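Local coordinates for protein aldehyde dehydrogenase (Anabaena variabilis, PDB 4H7N) that probably oxidises aldehydes to the corresponding carboxylic acids, using NAD+ as the hydride acceptor, at residues D237-L242 with S393-A398; R271-E276 with V382-D387; R347-T352 with G367-V372. All coordinates share one frame; numbering follows the deposited sequence.

The three contacts sample one seven-stranded, largely parallel sheet, a worked example of how distant parts of a chain build one layer. In contact 1, strand 237-241 pairs with strand 393-397; in contact 3, strand 349-352 pairs with strand 369-375. Strand 269-275 runs between the two pairs, and contact 2 packs it against helix 378-386. The centres of contacts 1 and 2 are about 8 Å apart, and Tyr273 N lies 2.8 Å from Ala239 O. Contact 3 is centred about 15 Å from contact 2, where Ile272 N comes within 3.2 Å of Pro371 O. Contact 1 alone nears the predicted active-site Glu232, whose side chain is about 7 Å from that of Ser393.

Contact 1: D237-L242 with S393-A398; sequences DPAIVL and SAAVFA
Ala239 and Ala395 meet methyl to methyl, CB to CB at 4.2 Å, in the middle of two adjacent parallel strands of the mixed sheet at the core of what is, as in other aldehyde dehydrogenases, the catalytic domain. On the same face of the sheet, Val241 brings its CG2 branch to 4.2 Å from Phe397 CD1. With chi1 at -65° the Phe397 ring lies beside its own backbone N, and its CD1 edge is turned to Ile240 O, near the ring plane. Helix 247-259 covers this face, with Ala250, Ala253 and Ile254 against the ring. Ile240 and Val396 point to the other face, where helix 401-408 packs. At the C-terminal end Leu242 sets CD1 against Ala398 CB at 3.7 Å.

Four backbone hydrogen bonds join the strands, with the axes only 8° from parallel. Ala395 N donates to Pro238 O and Phe397 N to Ile240 O, while Ile240 N and Leu242 N return bonds to Ala395 O and Phe397 O. Ile240 thus bonds Ala395 through its N-H and Phe397 through its C=O, the neighbours of its partner Val396, as in parallel pairing.

The polar edge lies at the N-terminal end. Pro238 CD sits 3.8 Å from Ala394 CB, and beyond it the carboxylate of Asp237 reaches over to Ser393. Ser393 N bonds Asp237 OD1 at 3.0 Å, approaching from above the carboxylate plane, 57° out of it.

Contact 2: R271-E276 with V382-D387; sequences RIYVAE and VYLAND
Tyr273 and Ala385 are the nearest pair of CA atoms, 7.8 Å apart, between a strand and a helix on its sheet. The axes of strand 271-275 and helix 382-386 run antiparallel, at 179° and 9.5 Å apart, so only the longer side chains span the gap.

Arg271 does most of the spanning. A bend at its CG-CD bond (chi3 -88°) presents the guanidinium edge-on to two successive carbonyls: NH1 donates to Leu384 O at 2.9 Å and NH2 to Ala385 O at 3.0 Å. Asp387 N also reaches Leu384 O, from the opposite face of the carbonyl plane. These carbonyls lie near the C-terminal end of the helix, where the cation probably gains from the helix dipole. NH1 also donates to Tyr273 OH at 2.8 Å, and NE to Lys236 O, fixing the guanidinium's rotation. Tyr273 OH is bonded to His356 as well. The Tyr273 ring crosses Leu384 obliquely, CE1 3.5 Å from Leu384 CB.

Helix 378-386 runs antiparallel to strand 269-275, on the face to which Arg271 and Tyr273 point, its Ala385 resting on Pro238 and Ile240. It is the connection of a beta-alpha-beta crossover from strand 369-375 over strands 269-275 and 237-241 to parallel strand 393-397.

Contact 3: R347-T352 with G367-V372; sequences RPTVMT and GPIMPV
Thr349 packs against Ile369 with a hydroxyl already gripped twice: OG1 donates to Arg347 O at 2.7 Å and is also bonded by Gly335 N. Ile369 lies alongside, pointing the same way. Its second torsion (chi2 -51°) folds the ethyl arm back, so that CD1 comes 3.6 Å from Thr349 CB. A valine in place of Thr349 would probably leave Arg347 O and Gly335 N without their hydroxyl partner.

The setting is a pair of neighbouring parallel strands in the seven-stranded sheet, crossing at -20°, with strand 349-352 also bordered by the antiparallel strand 330-333. Thr349 N bonds Pro368 O at 3.0 Å, Met370 N bonds Thr349 O at 2.7 Å, and the pairing continues from Met351 N to Met370 O and from Val372 N to Met351 O. Pro368 centres an inverse gamma turn just before the second strand.

Both methionines are selenomethionines. Met370 bends at its last torsion (chi3 -74°), bringing CE to 3.9 Å from Pro348 CB and 3.8 Å from Val350 CG2. Helices 247-259 and 279-292 cover that face. On the other face Met351 crosses Ile369 obliquely, SE to CG2 4.1 Å, and ends with CE 4.0 Å from Pro371 CB.

Pro371 has no N-H to give, yet the pairing with strand 349-352 loses nothing, since this residue turns its N and O away from that strand: Met370 and Val372 supply the second strand's donors, while Pro371 O faces strand 269-275 and bonds with Ile272. The pairing rests on backbone bonds, with mostly apolar side chains packing on either face.

Contact 1: D237-L242 with S393-A398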
loop_
_atom_site.group_PDB
_atom_site.type_symbol
_atom_site.label_atom_id
_atom_site.label_comp_id
_atom_site.label_asym_id
_atom_site.label_seq_id
_atom_site.Cartn_x
_atom_site.Cartn_y
_atom_site.Cartn_z
ATOM N N ASP A 237 6.366 -7.773 21.376
ATOM C CA ASP A 237 5.222 -8.655 21.460
ATOM C C ASP A 237 4.929 -9.122 22.902
ATOM O O ASP A 237 5.836 -9.612 23.589
ATOM C CB ASP A 237 5.387 -9.848 20.544
ATOM C CG ASP A 237 5.338 -9.493 19.025
ATOM O OD1 ASP A 237 5.253 -8.287 18.569
ATOM O OD2 ASP A 237 5.424 -10.490 18.240
ATOM N N PRO A 238 3.684 -8.912 23.386
ATOM C CA PRO A 238 3.290 -9.401 24.710
ATOM C C PRO A 238 2.671 -10.799 24.699
ATOM O O PRO A 238 2.042 -11.191 23.717
ATOM C CB PRO A 238 2.285 -8.413 25.126
ATOM C CG PRO A 238 1.616 -8.000 23.848
ATOM C CD PRO A 238 2.650 -8.103 22.776
ATOM N N ALA A 239 2.849 -11.519 25.789
ATOM C CA ALA A 239 2.076 -12.737 26.073
ATOM C C ALA A 239 1.270 -12.490 27.330
ATOM O O ALA A 239 1.796 -11.945 28.323
ATOM C CB ALA A 239 3.027 -13.942 26.252
ATOM N N ILE A 240 -0.003 -12.864 27.279
ATOM C CA ILE A 240 -0.943 -12.779 28.384
ATOM C C ILE A 240 -1.289 -14.228 28.739
ATOM O O ILE A 240 -1.713 -15.037 27.859
ATOM C CB ILE A 240 -2.240 -12.036 27.977
ATOM C CG1 ILE A 240 -1.954 -10.560 27.664
ATOM C CG2 ILE A 240 -3.243 -12.040 29.116
ATOM C CD1 ILE A 240 -3.164 -9.808 27.089
ATOM N N VAL A 241 -1.129 -14.537 30.016
ATOM C CA VAL A 241 -1.433 -15.873 30.580
ATOM C C VAL A 241 -2.568 -15.714 31.585
ATOM O O VAL A 241 -2.383 -15.149 32.685
ATOM C CB VAL A 241 -0.203 -16.484 31.278
ATOM C CG1 VAL A 241 -0.525 -17.885 31.778
ATOM C CG2 VAL A 241 0.960 -16.564 30.305
ATOM N N LEU A 242 -3.765 -16.139 31.176
ATOM C CA LEU A 242 -4.933 -16.100 32.044
ATOM C C LEU A 242 -4.911 -17.228 33.047
ATOM O O LEU A 242 -4.199 -18.255 32.888
ATOM C CB LEU A 242 -6.227 -16.158 31.203
ATOM C CG LEU A 242 -6.317 -15.082 30.105
ATOM C CD1 LEU A 242 -7.568 -15.327 29.275
ATOM C CD2 LEU A 242 -6.315 -13.672 30.698
ATOM N N SER A 393 2.795 -8.543 16.900
ATOM C CA SER A 393 2.096 -9.763 17.312
ATOM C C SER A 393 1.853 -9.805 18.806
ATOM O O SER A 393 2.326 -8.952 19.548
ATOM C CB SER A 393 2.935 -11.017 16.930
ATOM O OG SER A 393 4.016 -10.696 16.064
ATOM N N ALA A 394 1.240 -10.899 19.245
ATOM C CA ALA A 394 0.983 -11.169 20.650
ATOM C C ALA A 394 0.579 -12.626 20.857
ATOM O O ALA A 394 0.309 -13.352 19.915
ATOM C CB ALA A 394 -0.110 -10.246 21.199
ATOM N N ALA A 395 0.513 -13.030 22.103
ATOM C CA ALA A 395 0.039 -14.373 22.454
ATOM C C ALA A 395 -0.915 -14.305 23.649
ATOM O O ALA A 395 -0.685 -13.509 24.575
ATOM C CB ALA A 395 1.202 -15.269 22.759
ATOM N N VAL A 396 -1.936 -15.161 23.649
ATOM C CA VAL A 396 -2.835 -15.284 24.788
ATOM C C VAL A 396 -3.043 -16.747 25.085
ATOM O O VAL A 396 -3.341 -17.517 24.170
ATOM C CB VAL A 396 -4.228 -14.674 24.471
ATOM C CG1 VAL A 396 -5.119 -14.745 25.695
ATOM C CG2 VAL A 396 -4.084 -13.205 24.021
ATOM N N PHE A 397 -2.950 -17.105 26.365
ATOM C CA PHE A 397 -3.111 -18.451 26.852
ATOM C C PHE A 397 -4.264 -18.496 27.818
ATOM O O PHE A 397 -4.377 -17.678 28.752
ATOM C CB PHE A 397 -1.873 -18.951 27.594
ATOM C CG PHE A 397 -0.658 -19.075 26.745
ATOM C CD1 PHE A 397 0.110 -17.964 26.462
ATOM C CD2 PHE A 397 -0.273 -20.311 26.231
ATOM C CE1 PHE A 397 1.220 -18.063 25.664
ATOM C CE2 PHE A 397 0.863 -20.427 25.452
ATOM C CZ PHE A 397 1.609 -19.295 25.183
ATOM N N ALA A 398 -5.124 -19.471 27.600
ATOM C CA ALA A 398 -6.180 -19.748 28.525
ATOM C C ALA A 398 -6.590 -21.221 28.480
ATOM O O ALA A 398 -6.041 -22.041 27.716
ATOM C CB ALA A 398 -7.375 -18.839 28.238
#

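Contact 2: R271-E276 with V382-D387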
loop_
_atom_site.group_PDB
_atom_site.type_symbol
_atom_site.label_atom_id
_atom_site.label_comp_id
_atom_site.label_asym_id
_atom_site.label_seq_id
_atom_site.Cartn_x
_atom_site.Cartn_y
_atom_site.Cartn_z
ATOM N N ARG A 271 7.476 -9.206 26.602
ATOM C CA ARG A 271 6.733 -8.800 27.813
ATOM C C ARG A 271 5.729 -9.892 28.152
ATOM O O ARG A 271 5.065 -10.373 27.266
ATOM C CB ARG A 271 5.905 -7.560 27.577
ATOM C CG ARG A 271 6.687 -6.471 26.915
ATOM C CD ARG A 271 5.830 -5.248 26.737
ATOM N NE ARG A 271 5.073 -5.229 25.508
ATOM C CZ ARG A 271 3.808 -4.802 25.396
ATOM N NH1 ARG A 271 3.075 -4.496 26.466
ATOM N NH2 ARG A 271 3.236 -4.758 24.206
ATOM N N ILE A 272 5.614 -10.246 29.422
ATOM C CA ILE A 272 4.796 -11.354 29.853
ATOM C C ILE A 272 3.905 -10.911 31.025
ATOM O O ILE A 272 4.424 -10.402 32.045
ATOM C CB ILE A 272 5.690 -12.524 30.274
ATOM C CG1 ILE A 272 6.560 -12.982 29.093
ATOM C CG2 ILE A 272 4.821 -13.686 30.688
ATOM C CD1 ILE A 272 7.815 -13.734 29.564
ATOM N N TYR A 273 2.589 -11.032 30.835
ATOM C CA TYR A 273 1.594 -10.640 31.826
ATOM C C TYR A 273 0.884 -11.895 32.310
ATOM O O TYR A 273 0.395 -12.664 31.495
ATOM C CB TYR A 273 0.607 -9.645 31.204
ATOM C CG TYR A 273 1.329 -8.437 30.654
ATOM C CD1 TYR A 273 1.733 -7.408 31.489
ATOM C CD2 TYR A 273 1.693 -8.384 29.299
ATOM C CE1 TYR A 273 2.484 -6.347 31.011
ATOM C CE2 TYR A 273 2.409 -7.317 28.788
ATOM C CZ TYR A 273 2.810 -6.305 29.653
ATOM O OH TYR A 273 3.499 -5.268 29.122
ATOM N N VAL A 274 0.827 -12.115 33.634
ATOM C CA VAL A 274 0.247 -13.345 34.175
ATOM C C VAL A 274 -0.754 -13.037 35.279
ATOM O O VAL A 274 -0.492 -12.215 36.160
ATOM C CB VAL A 274 1.342 -14.257 34.774
ATOM C CG1 VAL A 274 0.759 -15.612 35.139
ATOM C CG2 VAL A 274 2.484 -14.435 33.784
ATOM N N ALA A 275 -1.896 -13.710 35.228
ATOM C CA ALA A 275 -2.911 -13.589 36.276
ATOM C C ALA A 275 -2.210 -13.695 37.631
ATOM O O ALA A 275 -1.406 -14.638 37.848
ATOM C CB ALA A 275 -3.922 -14.708 36.136
ATOM N N GLU A 276 -2.533 -12.778 38.547
ATOM C CA GLU A 276 -1.848 -12.757 39.857
ATOM C C GLU A 276 -1.912 -14.060 40.650
ATOM O O GLU A 276 -0.965 -14.395 41.306
ATOM C CB GLU A 276 -2.272 -11.560 40.719
ATOM C CG GLU A 276 -3.742 -11.526 41.085
ATOM C CD GLU A 276 -4.144 -10.224 41.785
ATOM O OE1 GLU A 276 -3.281 -9.343 41.973
ATOM O OE2 GLU A 276 -5.332 -10.067 42.136
ATOM N N VAL A 382 -5.146 -6.396 29.188
ATOM C CA VAL A 382 -5.352 -5.799 27.875
ATOM C C VAL A 382 -4.739 -4.376 27.805
ATOM O O VAL A 382 -4.062 -4.050 26.825
ATOM C CB VAL A 382 -6.858 -5.747 27.523
ATOM C CG1 VAL A 382 -7.148 -4.848 26.324
ATOM C CG2 VAL A 382 -7.351 -7.180 27.244
ATOM N N TYR A 383 -4.971 -3.562 28.821
ATOM C CA TYR A 383 -4.380 -2.219 28.870
ATOM C C TYR A 383 -2.849 -2.285 28.786
ATOM O O TYR A 383 -2.232 -1.567 28.008
ATOM C CB TYR A 383 -4.761 -1.498 30.167
ATOM C CG TYR A 383 -3.991 -0.209 30.306
ATOM C CD1 TYR A 383 -4.325 0.897 29.518
ATOM C CD2 TYR A 383 -2.874 -0.118 31.134
ATOM C CE1 TYR A 383 -3.600 2.068 29.597
ATOM C CE2 TYR A 383 -2.145 1.059 31.215
ATOM C CZ TYR A 383 -2.527 2.133 30.437
ATOM O OH TYR A 383 -1.846 3.297 30.484
ATOM N N LEU A 384 -2.235 -3.141 29.598
ATOM C CA LEU A 384 -0.765 -3.271 29.557
ATOM C C LEU A 384 -0.253 -3.810 28.214
ATOM O O LEU A 384 0.680 -3.272 27.672
ATOM C CB LEU A 384 -0.253 -4.137 30.714
ATOM C CG LEU A 384 -0.528 -3.562 32.121
ATOM C CD1 LEU A 384 -0.437 -4.673 33.169
ATOM C CD2 LEU A 384 0.423 -2.427 32.458
ATOM N N ALA A 385 -0.906 -4.822 27.649
ATOM C CA ALA A 385 -0.458 -5.403 26.391
ATOM C C ALA A 385 -0.521 -4.369 25.285
ATOM O O ALA A 385 0.310 -4.390 24.359
ATOM C CB ALA A 385 -1.313 -6.601 26.000
ATOM N N ASN A 386 -1.508 -3.473 25.381
ATOM C CA ASN A 386 -1.729 -2.453 24.339
ATOM C C ASN A 386 -0.961 -1.144 24.599
ATOM O O ASN A 386 -1.000 -0.251 23.760
ATOM C CB ASN A 386 -3.226 -2.135 24.182
ATOM C CG ASN A 386 -3.966 -3.174 23.335
ATOM O OD1 ASN A 386 -3.382 -3.857 22.504
ATOM N ND2 ASN A 386 -5.280 -3.235 23.493
ATOM N N ASP A 387 -0.271 -1.055 25.736
ATOM C CA ASP A 387 0.521 0.126 26.084
ATOM C C ASP A 387 1.925 0.102 25.429
ATOM O O ASP A 387 2.947 -0.105 26.099
ATOM C CB ASP A 387 0.672 0.191 27.625
ATOM C CG ASP A 387 1.297 1.492 28.092
ATOM O OD1 ASP A 387 0.979 2.483 27.438
ATOM O OD2 ASP A 387 2.118 1.503 29.049
#

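Contact 3: R347-T352 with G367-V372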
loop_
_atom_site.group_PDB
_atom_site.type_symbol
_atom_site.label_atom_id
_atom_site.label_comp_id
_atom_site.label_asym_id
_atom_site.label_seq_id
_atom_site.Cartn_x
_atom_site.Cartn_y
_atom_site.Cartn_z
ATOM N N ARG A 347 22.545 -15.020 28.746
ATOM C CA ARG A 347 21.711 -16.180 28.982
ATOM C C ARG A 347 20.253 -15.776 29.129
ATOM O O ARG A 347 19.941 -14.630 29.455
ATOM C CB ARG A 347 22.135 -16.931 30.246
ATOM C CG ARG A 347 23.472 -17.621 30.149
ATOM C CD ARG A 347 23.833 -18.287 31.471
ATOM N NE ARG A 347 24.818 -19.328 31.200
ATOM C CZ ARG A 347 26.132 -19.147 31.146
ATOM N NH1 ARG A 347 26.677 -17.952 31.385
ATOM N NH2 ARG A 347 26.910 -20.183 30.856
ATOM N N PRO A 348 19.354 -16.730 28.900
ATOM C CA PRO A 348 17.932 -16.543 29.211
ATOM C C PRO A 348 17.748 -15.933 30.597
ATOM O O PRO A 348 18.328 -16.394 31.564
ATOM C CB PRO A 348 17.385 -17.972 29.156
ATOM C CG PRO A 348 18.251 -18.647 28.144
ATOM C CD PRO A 348 19.629 -18.103 28.425
ATOM N N THR A 349 17.015 -14.841 30.655
ATOM C CA THR A 349 16.931 -14.018 31.836
ATOM C C THR A 349 15.487 -13.820 32.222
ATOM O O THR A 349 14.719 -13.275 31.429
ATOM C CB THR A 349 17.578 -12.672 31.539
ATOM O OG1 THR A 349 18.953 -12.881 31.193
ATOM C CG2 THR A 349 17.489 -11.726 32.684
ATOM N N VAL A 350 15.102 -14.294 33.420
ATOM C CA VAL A 350 13.759 -14.040 33.983
ATOM C C VAL A 350 13.877 -12.952 35.041
ATOM O O VAL A 350 14.685 -13.082 35.965
ATOM C CB VAL A 350 13.147 -15.301 34.614
ATOM C CG1 VAL A 350 11.772 -15.013 35.213
ATOM C CG2 VAL A 350 13.068 -16.414 33.582
HETATM N N MSE A 351 13.050 -11.913 34.919
HETATM C CA MSE A 351 12.996 -10.840 35.894
HETATM C C MSE A 351 11.588 -10.579 36.351
HETATM O O MSE A 351 10.633 -10.657 35.574
HETATM C CB MSE A 351 13.439 -9.520 35.309
HETATM C CG MSE A 351 14.551 -9.561 34.299
HETATM SE SE MSE A 351 15.008 -7.689 33.730
HETATM C CE MSE A 351 13.349 -6.812 33.901
ATOM N N THR A 352 11.452 -10.191 37.606
ATOM C CA THR A 352 10.153 -9.809 38.181
ATOM C C THR A 352 10.329 -8.457 38.910
ATOM O O THR A 352 11.414 -7.851 38.886
ATOM C CB THR A 352 9.566 -10.895 39.133
ATOM O OG1 THR A 352 10.393 -11.041 40.286
ATOM C CG2 THR A 352 9.419 -12.290 38.436
ATOM N N GLY A 367 16.684 -9.264 22.793
ATOM C CA GLY A 367 17.528 -10.127 23.625
ATOM C C GLY A 367 16.707 -11.196 24.325
ATOM O O GLY A 367 15.475 -11.241 24.186
ATOM N N PRO A 368 17.369 -12.075 25.112
ATOM C CA PRO A 368 16.650 -13.235 25.644
ATOM C C PRO A 368 16.080 -12.934 27.036
ATOM O O PRO A 368 16.316 -13.674 28.002
ATOM C CB PRO A 368 17.744 -14.296 25.706
ATOM C CG PRO A 368 18.969 -13.518 26.085
ATOM C CD PRO A 368 18.805 -12.154 25.413
ATOM N N ILE A 369 15.321 -11.863 27.122
ATOM C CA ILE A 369 14.866 -11.337 28.411
ATOM C C ILE A 369 13.376 -11.577 28.596
ATOM O O ILE A 369 12.602 -11.354 27.685
ATOM C CB ILE A 369 15.090 -9.831 28.509
ATOM C CG1 ILE A 369 16.508 -9.481 28.093
ATOM C CG2 ILE A 369 14.854 -9.356 29.935
ATOM C CD1 ILE A 369 17.596 -10.279 28.792
HETATM N N MSE A 370 12.994 -12.009 29.798
HETATM C CA MSE A 370 11.627 -12.378 30.092
HETATM C C MSE A 370 11.239 -11.610 31.330
HETATM O O MSE A 370 11.451 -12.100 32.451
HETATM C CB MSE A 370 11.564 -13.878 30.324
HETATM C CG MSE A 370 11.689 -14.649 29.021
HETATM SE SE MSE A 370 11.948 -16.576 29.286
HETATM C CE MSE A 370 13.806 -16.594 29.881
ATOM N N PRO A 371 10.753 -10.382 31.165
ATOM C CA PRO A 371 10.169 -9.651 32.294
ATOM C C PRO A 371 8.724 -10.074 32.511
ATOM O O PRO A 371 7.910 -10.007 31.574
ATOM C CB PRO A 371 10.243 -8.176 31.832
ATOM C CG PRO A 371 10.269 -8.231 30.337
ATOM C CD PRO A 371 10.619 -9.635 29.906
ATOM N N VAL A 372 8.388 -10.458 33.731
ATOM C CA VAL A 372 7.081 -11.004 34.049
ATOM C C VAL A 372 6.328 -10.153 35.054
ATOM O O VAL A 372 6.810 -9.951 36.127
ATOM C CB VAL A 372 7.236 -12.430 34.623
ATOM C CG1 VAL A 372 5.881 -13.092 34.775
ATOM C CG2 VAL A 372 8.091 -13.253 33.667
#